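Local coordinates for DNA-dependent metalloprotease WSS1 homolog 2 (Schizosaccharomyces pombe, PDB 5JIG), which probably cleaves DNA-bound proteins as a DNA-dependent zinc metalloprotease, contributing to the repair of toxic DNA-protein cross-links, at residues Glu25-Asp30 against Arg86-Val91; Lys34-Ser39 against Thr119-Ala124; Trp42-Leu47 against Ala71-Arg76; Gly64-Gln69 against Thr100-Gly105. All coordinates share one frame; numbering follows the deposited sequence. Where two conformers were deposited one is given.

Contact 1: Glu25-Asp30 against Arg86-Val91; sequences ERLRDD and RDYKTV
Tyr88, in the first turn of helix 88-100 that carries the HExxH zinc-binding motif of this protease domain, reaches across to the end of helix 17-29 and is held there on two sides. Over one face of its ring lies the guanidinium of Arg26, a flat cation-pi stack with the planes 2° apart and Arg26 CZ 3.6 Å from the ring centroid. Arg26 gets there extended, CG anti to the backbone N (chi1 179°), so that CD also rests on Tyr88 CE1 at 3.4 Å. Leu27 CD2 comes obliquely to the same CE1 atom, 3.5 Å away, while its other methyl, CD1, meets Val91 CG1. At the ring edge, Tyr88 OH donates to Asp30 OD2 over 2.7 Å, meeting it on the anti side, 29° out of the carboxylate plane. A leucine in place of Tyr88 would probably leave Asp30 without this hydroxyl and the Arg26 guanidinium without a flat surface to lie on. Behind this first shell, Asp30 OD1 forms a salt bridge with Lys92 and caps helix 31-40 by accepting from Ile33 N. Asp87 is the N-cap of helix 88-100: its OD1 accepts from Thr90 N at 3.1 Å and from Thr90 OG1 at 2.6 Å.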
loop_
_atom_site.group_PDB
_atom_site.type_symbol
_atom_site.label_atom_id
_atom_site.label_comp_id
_atom_site.label_asym_id
_atom_site.label_seq_id
_atom_site.Cartn_x
_atom_site.Cartn_y
_atom_site.Cartn_z
ATOM N N GLU A 25 3.729 -6.293 -6.585
ATOM C CA GLU A 25 5.177 -6.480 -6.420
ATOM C C GLU A 25 5.887 -5.126 -6.495
ATOM O O GLU A 25 6.812 -4.867 -5.736
ATOM C CB GLU A 25 5.723 -7.417 -7.464
ATOM C CG GLU A 25 5.268 -8.848 -7.306
ATOM C CD GLU A 25 5.613 -9.713 -8.545
ATOM O OE1 GLU A 25 5.544 -10.931 -8.406
ATOM O OE2 GLU A 25 5.885 -9.188 -9.592
ATOM N N ARG A 26 5.445 -4.284 -7.417
ATOM C CA ARG A 26 6.037 -2.958 -7.570
ATOM C C ARG A 26 5.857 -2.147 -6.294
ATOM O O ARG A 26 6.811 -1.470 -5.840
ATOM C CB ARG A 26 5.453 -2.223 -8.768
ATOM C CG ARG A 26 6.003 -0.822 -8.967
ATOM C CD ARG A 26 5.361 -0.149 -10.115
ATOM N NE ARG A 26 5.848 1.156 -10.323
ATOM C CZ ARG A 26 5.330 1.997 -11.278
ATOM N NH1 ARG A 26 5.707 3.197 -11.380
ATOM N NH2 ARG A 26 4.303 1.630 -12.001
ATOM N N LEU A 27 4.679 -2.165 -5.714
ATOM C CA LEU A 27 4.422 -1.450 -4.452
ATOM C C LEU A 27 5.292 -1.990 -3.320
ATOM O O LEU A 27 5.862 -1.222 -2.545
ATOM C CB LEU A 27 2.949 -1.540 -4.098
ATOM C CG LEU A 27 2.024 -0.736 -5.010
ATOM C CD1 LEU A 27 0.598 -1.240 -4.926
ATOM C CD2 LEU A 27 2.053 0.767 -4.707
ATOM N N ARG A 28 5.356 -3.316 -3.196
ATOM C CA ARG A 28 6.166 -3.904 -2.142
ATOM C C ARG A 28 7.621 -3.470 -2.266
ATOM O O ARG A 28 8.297 -3.232 -1.267
ATOM C CB ARG A 28 6.035 -5.417 -2.207
ATOM C CG ARG A 28 6.887 -6.155 -1.175
ATOM C CD ARG A 28 6.909 -7.636 -1.433
ATOM N NE ARG A 28 7.619 -7.835 -2.739
ATOM C CZ ARG A 28 7.514 -8.896 -3.517
ATOM N NH1 ARG A 28 8.111 -8.852 -4.716
ATOM N NH2 ARG A 28 6.871 -10.021 -3.130
ATOM N N ASP A 29 8.105 -3.439 -3.499
ATOM C CA ASP A 29 9.501 -3.219 -3.792
ATOM C C ASP A 29 9.857 -1.725 -3.966
ATOM O O ASP A 29 11.024 -1.372 -4.147
ATOM C CB ASP A 29 9.913 -4.052 -4.958
ATOM C CG ASP A 29 9.747 -5.593 -4.678
ATOM O OD1 ASP A 29 9.698 -5.947 -3.465
ATOM O OD2 ASP A 29 9.651 -6.318 -5.646
ATOM N N ASP A 30 8.862 -0.874 -3.905
ATOM C CA ASP A 30 9.030 0.572 -4.088
ATOM C C ASP A 30 9.980 1.065 -3.031
ATOM O O ASP A 30 9.803 0.827 -1.844
ATOM C CB ASP A 30 7.652 1.228 -3.969
ATOM C CG ASP A 30 7.674 2.719 -4.175
ATOM O OD1 ASP A 30 8.132 3.425 -3.260
ATOM O OD2 ASP A 30 7.204 3.186 -5.245
ATOM N N ARG A 86 -5.770 1.596 -12.060
ATOM C CA ARG A 86 -5.500 2.950 -11.489
ATOM C C ARG A 86 -4.015 3.391 -11.567
ATOM O O ARG A 86 -3.133 2.552 -11.564
ATOM C CB ARG A 86 -5.955 2.925 -10.022
ATOM C CG ARG A 86 -7.432 2.809 -9.866
ATOM C CD ARG A 86 -7.890 2.607 -8.427
ATOM N NE ARG A 86 -9.322 2.348 -8.544
ATOM C CZ ARG A 86 -10.225 3.300 -8.731
ATOM N NH1 ARG A 86 -9.860 4.587 -8.637
ATOM N NH2 ARG A 86 -11.482 2.951 -8.920
ATOM N N ASP A 87 -3.811 4.682 -11.649
ATOM C CA ASP A 87 -2.453 5.194 -11.796
ATOM C C ASP A 87 -1.625 4.935 -10.532
ATOM O O ASP A 87 -2.125 4.990 -9.384
ATOM C CB ASP A 87 -2.427 6.647 -12.155
ATOM C CG ASP A 87 -3.015 7.466 -11.157
ATOM O OD1 ASP A 87 -2.257 8.122 -10.419
ATOM O OD2 ASP A 87 -4.246 7.488 -11.069
ATOM N N TYR A 88 -0.349 4.669 -10.754
ATOM C CA TYR A 88 0.542 4.293 -9.688
ATOM C C TYR A 88 0.637 5.335 -8.594
ATOM O O TYR A 88 0.648 4.989 -7.392
ATOM C CB TYR A 88 1.924 3.942 -10.231
ATOM C CG TYR A 88 2.834 3.368 -9.196
ATOM C CD1 TYR A 88 2.700 2.064 -8.791
ATOM C CD2 TYR A 88 3.800 4.140 -8.576
ATOM C CE1 TYR A 88 3.502 1.520 -7.802
ATOM C CE2 TYR A 88 4.641 3.610 -7.597
ATOM C CZ TYR A 88 4.469 2.280 -7.204
ATOM O OH TYR A 88 5.237 1.709 -6.241
ATOM N N LYS A 89 0.778 6.601 -8.967
ATOM C CA LYS A 89 0.945 7.612 -7.955
ATOM C C LYS A 89 -0.233 7.586 -6.983
ATOM O O LYS A 89 -0.044 7.750 -5.752
ATOM C CB LYS A 89 1.101 8.977 -8.600
ATOM C CG LYS A 89 1.242 10.155 -7.760
ATOM C CD LYS A 89 1.672 11.380 -8.512
ATOM C CE LYS A 89 2.457 11.063 -9.752
ATOM N NZ LYS A 89 3.737 10.390 -9.482
ATOM N N THR A 90 -1.441 7.465 -7.512
ATOM C CA THR A 90 -2.601 7.473 -6.681
ATOM C C THR A 90 -2.659 6.261 -5.759
ATOM O O THR A 90 -2.961 6.384 -4.567
ATOM C CB THR A 90 -3.866 7.587 -7.568
ATOM O OG1 THR A 90 -3.733 8.785 -8.396
ATOM C CG2 THR A 90 -5.137 7.649 -6.803
ATOM N N VAL A 91 -2.375 5.088 -6.312
ATOM C CA VAL A 91 -2.390 3.870 -5.485
ATOM C C VAL A 91 -1.306 3.866 -4.448
ATOM O O VAL A 91 -1.546 3.475 -3.290
ATOM C CB VAL A 91 -2.368 2.622 -6.393
ATOM C CG1 VAL A 91 -2.231 1.347 -5.541
ATOM C CG2 VAL A 91 -3.637 2.566 -7.244
#

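Contact 2: Lys34-Ser39 against Thr119-Ala124; sequences KKIMDS and TKEADA
Ile36 and Ala122 mark where the backbones come closest, their CA atoms 6.4 Å apart. Residues 34-39 are helical throughout, within helix 31-40, whereas 119-124 covers the end of helix 109-122: Asp123 is the first residue to leave helical torsions, and Ala124 continues into loop. One helix packs against the last turn of the other, with no hydrogen bond between the segments. Glu121 carries most of it, and does so with its aliphatic part. Its CB and CG lie against the Ile36 CG2 methyl, CG at 3.6 Å, as the two side chains run past each other in opposite directions. Glu121 CG also meets Lys35 CG at 3.6 Å, where the lysine chain crosses at about a right angle. A bend at chi2 (88°) turns the carboxylate toward the lysine chain, bringing OE2 to 3.5 Å from Lys35 CE. The charged ends stay apart, Lys35 NZ and Glu121 OE2 being 4.5 Å from each other, so any attraction is probably modest. Replacing Glu121 by alanine would probably take away the CG contact with Ile36 CG2 and Lys35 CG and leave Lys35 without this nearby negative charge. Deeper in, Ile36 CG2 approaches Ala122 CB at 4.3 Å. Helix 88-100 packs against both: its Ile96 touches Ile36 and Ala122, and its Leu99 also packs on Ile36; Lys92 of that helix donates to the Ala122 carbonyl, tying it to the end of helix 109-122.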
loop_
_atom_site.group_PDB
_atom_site.type_symbol
_atom_site.label_atom_id
_atom_site.label_comp_id
_atom_site.label_asym_id
_atom_site.label_seq_id
_atom_site.Cartn_x
_atom_site.Cartn_y
_atom_site.Cartn_z
ATOM N N LYS A 34 9.490 0.967 1.015
ATOM C CA LYS A 34 10.451 0.240 1.867
ATOM C C LYS A 34 11.048 1.174 2.903
ATOM O O LYS A 34 11.206 0.769 4.071
ATOM C CB LYS A 34 11.513 -0.419 1.005
ATOM C CG LYS A 34 11.088 -1.554 0.172
ATOM C CD LYS A 34 12.172 -2.113 -0.708
ATOM C CE LYS A 34 12.894 -3.161 -0.033
ATOM N NZ LYS A 34 13.321 -4.193 -1.079
ATOM N N LYS A 35 11.377 2.417 2.514
ATOM C CA LYS A 35 11.958 3.353 3.459
ATOM C C LYS A 35 11.067 3.606 4.632
ATOM O O LYS A 35 11.527 3.605 5.761
ATOM C CB LYS A 35 12.282 4.683 2.707
ATOM C CG LYS A 35 13.034 5.686 3.499
ATOM C CD LYS A 35 14.487 5.419 3.460
ATOM C CE LYS A 35 15.288 6.531 4.125
ATOM N NZ LYS A 35 16.314 6.045 5.023
ATOM N N ILE A 36 9.764 3.845 4.380
ATOM C CA ILE A 36 8.888 4.113 5.481
ATOM C C ILE A 36 8.576 2.861 6.314
ATOM O O ILE A 36 8.392 2.975 7.541
ATOM C CB ILE A 36 7.613 4.871 5.080
ATOM C CG1 ILE A 36 6.759 4.107 4.095
ATOM C CG2 ILE A 36 8.002 6.248 4.589
ATOM C CD1 ILE A 36 5.410 4.747 3.809
ATOM N N MET A 37 8.467 1.697 5.688
ATOM C CA MET A 37 8.238 0.480 6.479
ATOM C C MET A 37 9.440 0.185 7.380
ATOM O O MET A 37 9.260 -0.236 8.526
ATOM C CB MET A 37 7.836 -0.650 5.597
ATOM C CG MET A 37 6.482 -0.312 4.960
ATOM S SD MET A 37 5.823 -1.636 3.862
ATOM C CE MET A 37 5.338 -2.876 5.082
ATOM N N ASP A 38 10.649 0.444 6.873
ATOM C CA ASP A 38 11.846 0.295 7.705
ATOM C C ASP A 38 11.834 1.357 8.804
ATOM O O ASP A 38 12.069 1.032 9.981
ATOM C CB ASP A 38 13.095 0.420 6.837
ATOM C CG ASP A 38 13.379 -0.818 6.061
ATOM O OD1 ASP A 38 14.081 -0.717 5.046
ATOM O OD2 ASP A 38 13.121 -1.950 6.591
ATOM N N SER A 39 11.592 2.621 8.465
ATOM C CA SER A 39 11.676 3.698 9.474
ATOM C C SER A 39 10.679 3.521 10.584
ATOM O O SER A 39 10.958 3.794 11.750
ATOM C CB SER A 39 11.487 5.071 8.792
ATOM O OG SER A 39 12.540 5.312 7.878
ATOM N N THR A 119 4.611 10.497 3.414
ATOM C CA THR A 119 4.556 10.873 2.000
ATOM C C THR A 119 5.893 11.531 1.580
ATOM O O THR A 119 6.430 11.227 0.547
ATOM C CB THR A 119 3.369 11.797 1.784
ATOM O OG1 THR A 119 2.167 11.029 1.897
ATOM C CG2 THR A 119 3.393 12.425 0.397
ATOM N N LYS A 120 6.333 12.469 2.426
ATOM C CA LYS A 120 7.602 13.143 2.100
ATOM C C LYS A 120 8.764 12.143 2.065
ATOM O O LYS A 120 9.573 12.134 1.122
ATOM C CB LYS A 120 7.847 14.226 3.151
ATOM C CG LYS A 120 9.148 14.957 3.112
ATOM C CD LYS A 120 9.250 16.130 4.089
ATOM C CE LYS A 120 10.578 16.826 4.099
ATOM N NZ LYS A 120 10.514 17.902 5.097
ATOM N N GLU A 121 8.829 11.257 3.057
ATOM C CA GLU A 121 9.879 10.262 3.054
ATOM C C GLU A 121 9.857 9.394 1.801
ATOM O O GLU A 121 10.863 9.128 1.198
ATOM C CB GLU A 121 9.714 9.418 4.300
ATOM C CG GLU A 121 10.863 8.430 4.515
ATOM C CD GLU A 121 12.001 9.023 5.304
ATOM O OE1 GLU A 121 11.798 9.300 6.492
ATOM O OE2 GLU A 121 13.130 9.227 4.737
ATOM N N ALA A 122 8.681 8.928 1.469
ATOM C CA ALA A 122 8.530 7.973 0.365
ATOM C C ALA A 122 8.667 8.582 -1.015
ATOM O O ALA A 122 8.792 7.836 -1.987
ATOM C CB ALA A 122 7.176 7.287 0.489
ATOM N N ASP A 123 8.589 9.903 -1.101
ATOM C CA ASP A 123 8.708 10.616 -2.383
ATOM C C ASP A 123 10.107 11.234 -2.569
ATOM O O ASP A 123 10.308 12.007 -3.498
ATOM C CB ASP A 123 7.662 11.718 -2.510
ATOM C CG ASP A 123 7.575 12.265 -3.925
ATOM O OD1 ASP A 123 7.505 13.506 -4.111
ATOM O OD2 ASP A 123 7.576 11.437 -4.896
ATOM N N ALA A 124 11.056 10.952 -1.673
ATOM C CA ALA A 124 12.338 11.617 -1.710
ATOM C C ALA A 124 13.021 11.420 -3.067
ATOM O O ALA A 124 12.956 10.344 -3.671
ATOM C CB ALA A 124 13.236 11.145 -0.590
#

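Contact 3: Trp42-Leu47 against Ala71-Arg76; sequences WTVPLL and AHIELR
Leu46 and His72 lay their side chains next to each other where strands 44-50 and 72-76 run parallel. The parallel pairing rests on Leu47 with Ile73 and on one hydrogen bond, Ile73 N donating to Leu46 O at 3.0 Å, close to the line of the carbonyl. Two CA-H...O contacts add to it, from His72 CA to Leu46 O and from Leu47 CA to Ile73 O, each 3.3 Å. Next comes a CH-pi contact on the face of the sheet that Leu46 and His72 share: the Leu46 CD2 methyl sits over the middle of the imidazole, 3.4 Å from its centroid and 9° off the normal. Both side chains have CG anti to the backbone N (Leu46 chi1 -177°, His72 chi1 179°) and point the same way, and a hydrogen bond between His72 NE2 and Ser48 OG helps fix the ring. Apolar packing lies on the other face, where Leu47 CD1 touches both Ile73 CG2 at 3.8 Å and Leu75 CD1 at 3.9 Å. Ala71 and His72 together lie opposite His67, a classic beta bulge next to antiparallel strand 64-67. On its other side strand 44-50 is flanked by strand 6-10, and helix 88-100 lies against Ile73 through Leu95, Glu98 and Leu99.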
loop_
_atom_site.group_PDB
_atom_site.type_symbol
_atom_site.label_atom_id
_atom_site.label_comp_id
_atom_site.label_asym_id
_atom_site.label_seq_id
_atom_site.Cartn_x
_atom_site.Cartn_y
_atom_site.Cartn_z
ATOM N N TRP A 42 7.356 -1.533 10.343
ATOM C CA TRP A 42 6.096 -2.196 9.996
ATOM C C TRP A 42 6.331 -3.423 9.182
ATOM O O TRP A 42 6.973 -3.395 8.123
ATOM C CB TRP A 42 5.227 -1.235 9.198
ATOM C CG TRP A 42 4.669 -0.121 9.981
ATOM C CD1 TRP A 42 4.349 -0.133 11.291
ATOM C CD2 TRP A 42 4.375 1.178 9.516
ATOM N NE1 TRP A 42 3.837 1.101 11.675
ATOM C CE2 TRP A 42 3.842 1.908 10.583
ATOM C CE3 TRP A 42 4.530 1.823 8.270
ATOM C CZ2 TRP A 42 3.465 3.267 10.456
ATOM C CZ3 TRP A 42 4.171 3.155 8.171
ATOM C CH2 TRP A 42 3.593 3.814 9.221
ATOM N N THR A 43 5.777 -4.558 9.691
ATOM C CA THR A 43 5.635 -5.791 8.957
ATOM C C THR A 43 4.171 -6.044 8.743
ATOM O O THR A 43 3.381 -6.014 9.702
ATOM C CB THR A 43 6.243 -6.968 9.707
ATOM O OG1 THR A 43 7.641 -6.744 9.978
ATOM C CG2 THR A 43 5.985 -8.252 8.983
ATOM N N VAL A 44 3.755 -6.196 7.504
ATOM C CA VAL A 44 2.337 -6.420 7.157
ATOM C C VAL A 44 2.249 -7.818 6.557
ATOM O O VAL A 44 2.807 -8.104 5.493
ATOM C CB VAL A 44 1.846 -5.336 6.178
ATOM C CG1 VAL A 44 0.454 -5.659 5.677
ATOM C CG2 VAL A 44 1.886 -3.982 6.861
ATOM N N PRO A 45 1.540 -8.731 7.229
ATOM C CA PRO A 45 1.529 -10.111 6.723
ATOM C C PRO A 45 0.974 -10.286 5.314
ATOM O O PRO A 45 1.459 -11.137 4.563
ATOM C CB PRO A 45 0.665 -10.858 7.760
ATOM C CG PRO A 45 0.975 -10.139 9.042
ATOM C CD PRO A 45 1.078 -8.669 8.639
ATOM N N LEU A 46 -0.046 -9.507 4.968
ATOM C CA LEU A 46 -0.731 -9.714 3.714
ATOM C C LEU A 46 -1.072 -8.397 3.061
ATOM O O LEU A 46 -1.636 -7.486 3.721
ATOM C CB LEU A 46 -2.036 -10.494 3.969
ATOM C CG LEU A 46 -2.901 -10.883 2.764
ATOM C CD1 LEU A 46 -2.144 -11.692 1.751
ATOM C CD2 LEU A 46 -4.157 -11.605 3.236
ATOM N N LEU A 47 -0.776 -8.267 1.764
ATOM C CA LEU A 47 -1.188 -7.142 0.931
ATOM C C LEU A 47 -2.001 -7.760 -0.196
ATOM O O LEU A 47 -1.495 -8.626 -0.955
ATOM C CB LEU A 47 0.007 -6.409 0.353
ATOM C CG LEU A 47 -0.288 -5.241 -0.587
ATOM C CD1 LEU A 47 -1.055 -4.143 0.144
ATOM C CD2 LEU A 47 0.984 -4.697 -1.185
ATOM N N ALA A 71 -2.591 -6.102 9.997
ATOM C CA ALA A 71 -2.605 -7.532 9.728
ATOM C C ALA A 71 -2.779 -7.797 8.241
ATOM O O ALA A 71 -2.251 -8.764 7.704
ATOM C CB ALA A 71 -3.754 -8.197 10.465
ATOM N N HIS A 72 -3.515 -6.943 7.570
ATOM C CA HIS A 72 -3.855 -7.113 6.159
ATOM C C HIS A 72 -4.240 -5.749 5.595
ATOM O O HIS A 72 -5.123 -5.105 6.133
ATOM C CB HIS A 72 -5.027 -8.112 6.052
ATOM C CG HIS A 72 -5.509 -8.380 4.670
ATOM N ND1 HIS A 72 -6.678 -9.066 4.412
ATOM C CD2 HIS A 72 -4.994 -8.139 3.427
ATOM C CE1 HIS A 72 -6.807 -9.212 3.094
ATOM N NE2 HIS A 72 -5.793 -8.668 2.469
ATOM N N ILE A 73 -3.546 -5.347 4.523
ATOM C CA ILE A 73 -3.916 -4.140 3.789
ATOM C C ILE A 73 -4.431 -4.569 2.411
ATOM O O ILE A 73 -3.852 -5.472 1.784
ATOM C CB ILE A 73 -2.729 -3.159 3.710
ATOM C CG1 ILE A 73 -2.491 -2.574 5.093
ATOM C CG2 ILE A 73 -2.964 -2.082 2.663
ATOM C CD1 ILE A 73 -1.234 -1.716 5.218
ATOM N N GLU A 74 -5.507 -3.925 1.977
ATOM C CA GLU A 74 -6.068 -4.152 0.654
ATOM C C GLU A 74 -6.029 -2.841 -0.136
ATOM O O GLU A 74 -6.179 -1.748 0.430
ATOM C CB GLU A 74 -7.477 -4.663 0.644
ATOM C CG GLU A 74 -7.758 -5.774 1.614
ATOM C CD GLU A 74 -9.065 -6.463 1.379
ATOM O OE1 GLU A 74 -9.502 -6.546 0.210
ATOM O OE2 GLU A 74 -9.649 -6.934 2.390
ATOM N N LEU A 75 -5.822 -2.958 -1.452
ATOM C CA LEU A 75 -5.765 -1.790 -2.341
ATOM C C LEU A 75 -6.593 -2.082 -3.578
ATOM O O LEU A 75 -6.424 -3.113 -4.230
ATOM C CB LEU A 75 -4.333 -1.537 -2.824
ATOM C CG LEU A 75 -3.317 -1.221 -1.736
ATOM C CD1 LEU A 75 -1.950 -1.227 -2.360
ATOM C CD2 LEU A 75 -3.601 0.104 -1.028
ATOM N N ARG A 76 -7.463 -1.129 -3.966
ATOM C CA ARG A 76 -8.170 -1.251 -5.222
ATOM C C ARG A 76 -7.187 -0.889 -6.339
ATOM O O ARG A 76 -6.655 0.234 -6.357
ATOM C CB ARG A 76 -9.419 -0.382 -5.255
ATOM C CG ARG A 76 -10.237 -0.591 -6.503
ATOM C CD ARG A 76 -11.165 0.524 -6.827
ATOM N NE ARG A 76 -12.097 0.731 -5.748
ATOM C CZ ARG A 76 -13.397 0.559 -5.775
ATOM N NH1 ARG A 76 -14.032 0.698 -4.636
ATOM N NH2 ARG A 76 -14.046 0.357 -6.943
#

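Contact 4: Gly64-Gln69 against Thr100-Gly105; sequences GLNHNQ and THNVHG. With NI (nickel (II) ion), chain B.
The Asn66 amide meets that of Asn102 almost at right angles, their planes 86° apart, and is turned just as steeply to the His101 ring, though it approaches the CB of His101 and not the imidazole. It joins edge strand 64-67 to the turn that ends the HExxH helix of this metalloprotease. In the plane of its own amide, Asn66 ND2 donates to Asn102 OD1 at 2.8 Å; seen from the acceptor, the donor is tilted 33° from the carbonyl plane. Extending the side chain, with CG anti to the backbone N (chi1 -179°), carries this amide past His101, whose CB lies 3.7 Å from ND2. Asn66 has further partners: ND2 also donates to Glu98 O, and OD1 accepts from Gly70 N. The amide thus ties the loop after the strand to the end of the helix. Gln69, in that loop, passes beside this turn, and water 1 donates to Asn102 O at 2.6 Å and weakly to Gln69 OE1. The turn itself is closed by Thr100 O, which accepts from both Val103 N and His104 N.

His101 connects this packing to the metal site. Its ND1 donates to His104 O at 2.8 Å, in the carbonyl plane, which should limit rotation of the ring and point NE2 at the metal. His97 and His107 complete the histidine set, which is the catalytic zinc site in this protein and here holds nickel. Two waters also bind the ion, water 2 at 2.1 Å and water 3 at 2.2 Å, with His101 NE2 bound to the nickel at 2.1 Å.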
loop_
_atom_site.group_PDB
_atom_site.type_symbol
_atom_site.label_atom_id
_atom_site.label_comp_id
_atom_site.label_asym_id
_atom_site.label_seq_id
_atom_site.Cartn_x
_atom_site.Cartn_y
_atom_site.Cartn_z
ATOM N N GLY A 64 -8.898 1.618 -0.426
ATOM C CA GLY A 64 -7.990 0.800 0.339
ATOM C C GLY A 64 -8.626 0.445 1.666
ATOM O O GLY A 64 -9.645 1.016 2.037
ATOM N N LEU A 65 -8.009 -0.516 2.341
ATOM C CA LEU A 65 -8.442 -1.003 3.646
ATOM C C LEU A 65 -7.216 -1.353 4.475
ATOM O O LEU A 65 -6.241 -1.843 3.956
ATOM C CB LEU A 65 -9.259 -2.316 3.496
ATOM C CG LEU A 65 -10.518 -2.201 2.748
ATOM C CD1 LEU A 65 -11.057 -3.599 2.320
ATOM C CD2 LEU A 65 -11.546 -1.455 3.557
ATOM N N ASN A 66 -7.329 -1.149 5.794
ATOM C CA ASN A 66 -6.354 -1.655 6.728
ATOM C C ASN A 66 -7.105 -2.429 7.805
ATOM O O ASN A 66 -7.857 -1.841 8.579
ATOM C CB ASN A 66 -5.561 -0.536 7.364
ATOM C CG ASN A 66 -4.521 -1.056 8.337
ATOM O OD1 ASN A 66 -4.808 -2.022 9.051
ATOM N ND2 ASN A 66 -3.328 -0.489 8.352
ATOM N N HIS A 67 -6.950 -3.741 7.793
ATOM C CA HIS A 67 -7.594 -4.606 8.774
ATOM C C HIS A 67 -6.655 -4.861 9.960
ATOM O O HIS A 67 -5.538 -5.340 9.795
ATOM C CB HIS A 67 -8.013 -5.923 8.168
ATOM C CG HIS A 67 -8.829 -5.796 6.944
ATOM N ND1 HIS A 67 -10.040 -5.135 6.924
ATOM C CD2 HIS A 67 -8.619 -6.278 5.718
ATOM C CE1 HIS A 67 -10.519 -5.238 5.696
ATOM N NE2 HIS A 67 -9.683 -5.924 4.945
ATOM N N ASN A 68 -7.172 -4.584 11.153
ATOM C CA ASN A 68 -6.493 -4.905 12.406
ATOM C C ASN A 68 -5.080 -4.363 12.483
ATOM O O ASN A 68 -4.124 -5.061 12.825
ATOM C CB ASN A 68 -6.540 -6.421 12.660
ATOM C CG ASN A 68 -7.935 -7.010 12.611
ATOM O OD1 ASN A 68 -8.886 -6.460 13.309
ATOM N ND2 ASN A 68 -8.155 -8.031 11.867
ATOM N N GLN A 69 -4.954 -3.079 12.184
ATOM C CA GLN A 69 -3.687 -2.349 12.378
ATOM C C GLN A 69 -2.536 -3.045 11.694
ATOM O O GLN A 69 -1.476 -3.273 12.270
ATOM C CB GLN A 69 -3.371 -2.108 13.855
ATOM C CG GLN A 69 -4.376 -1.220 14.530
ATOM C CD GLN A 69 -4.182 -1.016 15.980
ATOM O OE1 GLN A 69 -4.244 0.118 16.375
ATOM N NE2 GLN A 69 -4.200 -2.014 16.776
ATOM N N THR A 100 -0.589 4.387 7.435
ATOM C CA THR A 100 -0.776 5.322 8.521
ATOM C C THR A 100 -1.758 4.787 9.545
ATOM O O THR A 100 -1.644 5.023 10.754
ATOM C CB THR A 100 -1.231 6.692 7.947
ATOM O OG1 THR A 100 -0.302 7.176 7.004
ATOM C CG2 THR A 100 -1.295 7.739 9.032
ATOM N N HIS A 101 -2.765 4.030 9.096
ATOM C CA HIS A 101 -3.725 3.371 9.947
ATOM C C HIS A 101 -3.113 2.235 10.795
ATOM O O HIS A 101 -3.788 1.717 11.690
ATOM C CB HIS A 101 -4.903 2.806 9.174
ATOM C CG HIS A 101 -5.894 3.837 8.686
ATOM N ND1 HIS A 101 -6.553 4.699 9.524
ATOM C CD2 HIS A 101 -6.439 4.008 7.462
ATOM C CE1 HIS A 101 -7.427 5.383 8.798
ATOM N NE2 HIS A 101 -7.410 4.986 7.548
ATOM N N ASN A 102 -1.855 1.875 10.590
ATOM C CA ASN A 102 -1.174 1.011 11.559
ATOM C C ASN A 102 -1.094 1.682 12.913
ATOM O O ASN A 102 -1.006 0.977 13.932
ATOM C CB ASN A 102 0.201 0.631 11.102
ATOM C CG ASN A 102 0.219 -0.353 9.943
ATOM O OD1 ASN A 102 -0.803 -0.918 9.566
ATOM N ND2 ASN A 102 1.387 -0.593 9.373
ATOM N N VAL A 103 -1.077 3.032 12.946
ATOM C CA VAL A 103 -0.895 3.820 14.153
ATOM C C VAL A 103 -2.156 4.539 14.511
ATOM O O VAL A 103 -2.531 4.579 15.691
ATOM C CB VAL A 103 0.294 4.828 13.948
ATOM C CG1 VAL A 103 0.556 5.703 15.179
ATOM C CG2 VAL A 103 1.552 4.086 13.543
ATOM N N HIS A 104 -2.829 5.179 13.560
ATOM C CA HIS A 104 -3.957 6.073 13.872
ATOM C C HIS A 104 -5.244 5.512 13.238
ATOM O O HIS A 104 -5.291 5.363 11.986
ATOM C CB HIS A 104 -3.656 7.462 13.327
ATOM C CG HIS A 104 -2.449 8.084 13.972
ATOM N ND1 HIS A 104 -2.416 8.418 15.329
ATOM C CD2 HIS A 104 -1.214 8.352 13.473
ATOM C CE1 HIS A 104 -1.210 8.862 15.585
ATOM N NE2 HIS A 104 -0.460 8.850 14.490
ATOM N N GLY A 105 -6.268 5.266 14.016
ATOM C CA GLY A 105 -7.491 4.709 13.500
ATOM C C GLY A 105 -8.392 5.656 12.750
ATOM O O GLY A 105 -8.970 5.276 11.686
HETATM NI NI NI B . -8.645 5.574 5.990
HETATM O O HOH W 1 -0.781 0.429 16.430
HETATM O O HOH W 2 -10.295 4.474 6.782
HETATM O O HOH W 3 -9.961 5.847 4.282
#

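How the contacts relate
Helix 88-100 ties the four contacts together: contact 1 holds its first turn, Ile96 and Leu99 pack against contact 2, Ile73 of contact 3 rests on its later half, and contact 4 lies at its metal-binding end. Contacts 1 and 3 meet in the core, Leu27 CD1 touching Leu75 CD1 at 3.6 Å. Contact 2 passes to contact 3 through Met37 O, 2.9 Å from Trp42 N. Contacts 3 and 4 share the sheet, with centres about 9 Å apart, and Glu74 OE2 reaches His67 NE2 at 2.7 Å. Ile73 comes within about 4 Å of the side chain of Glu98, the predicted catalytic residue, whereas Val91 lies about 14 Å from the nickel.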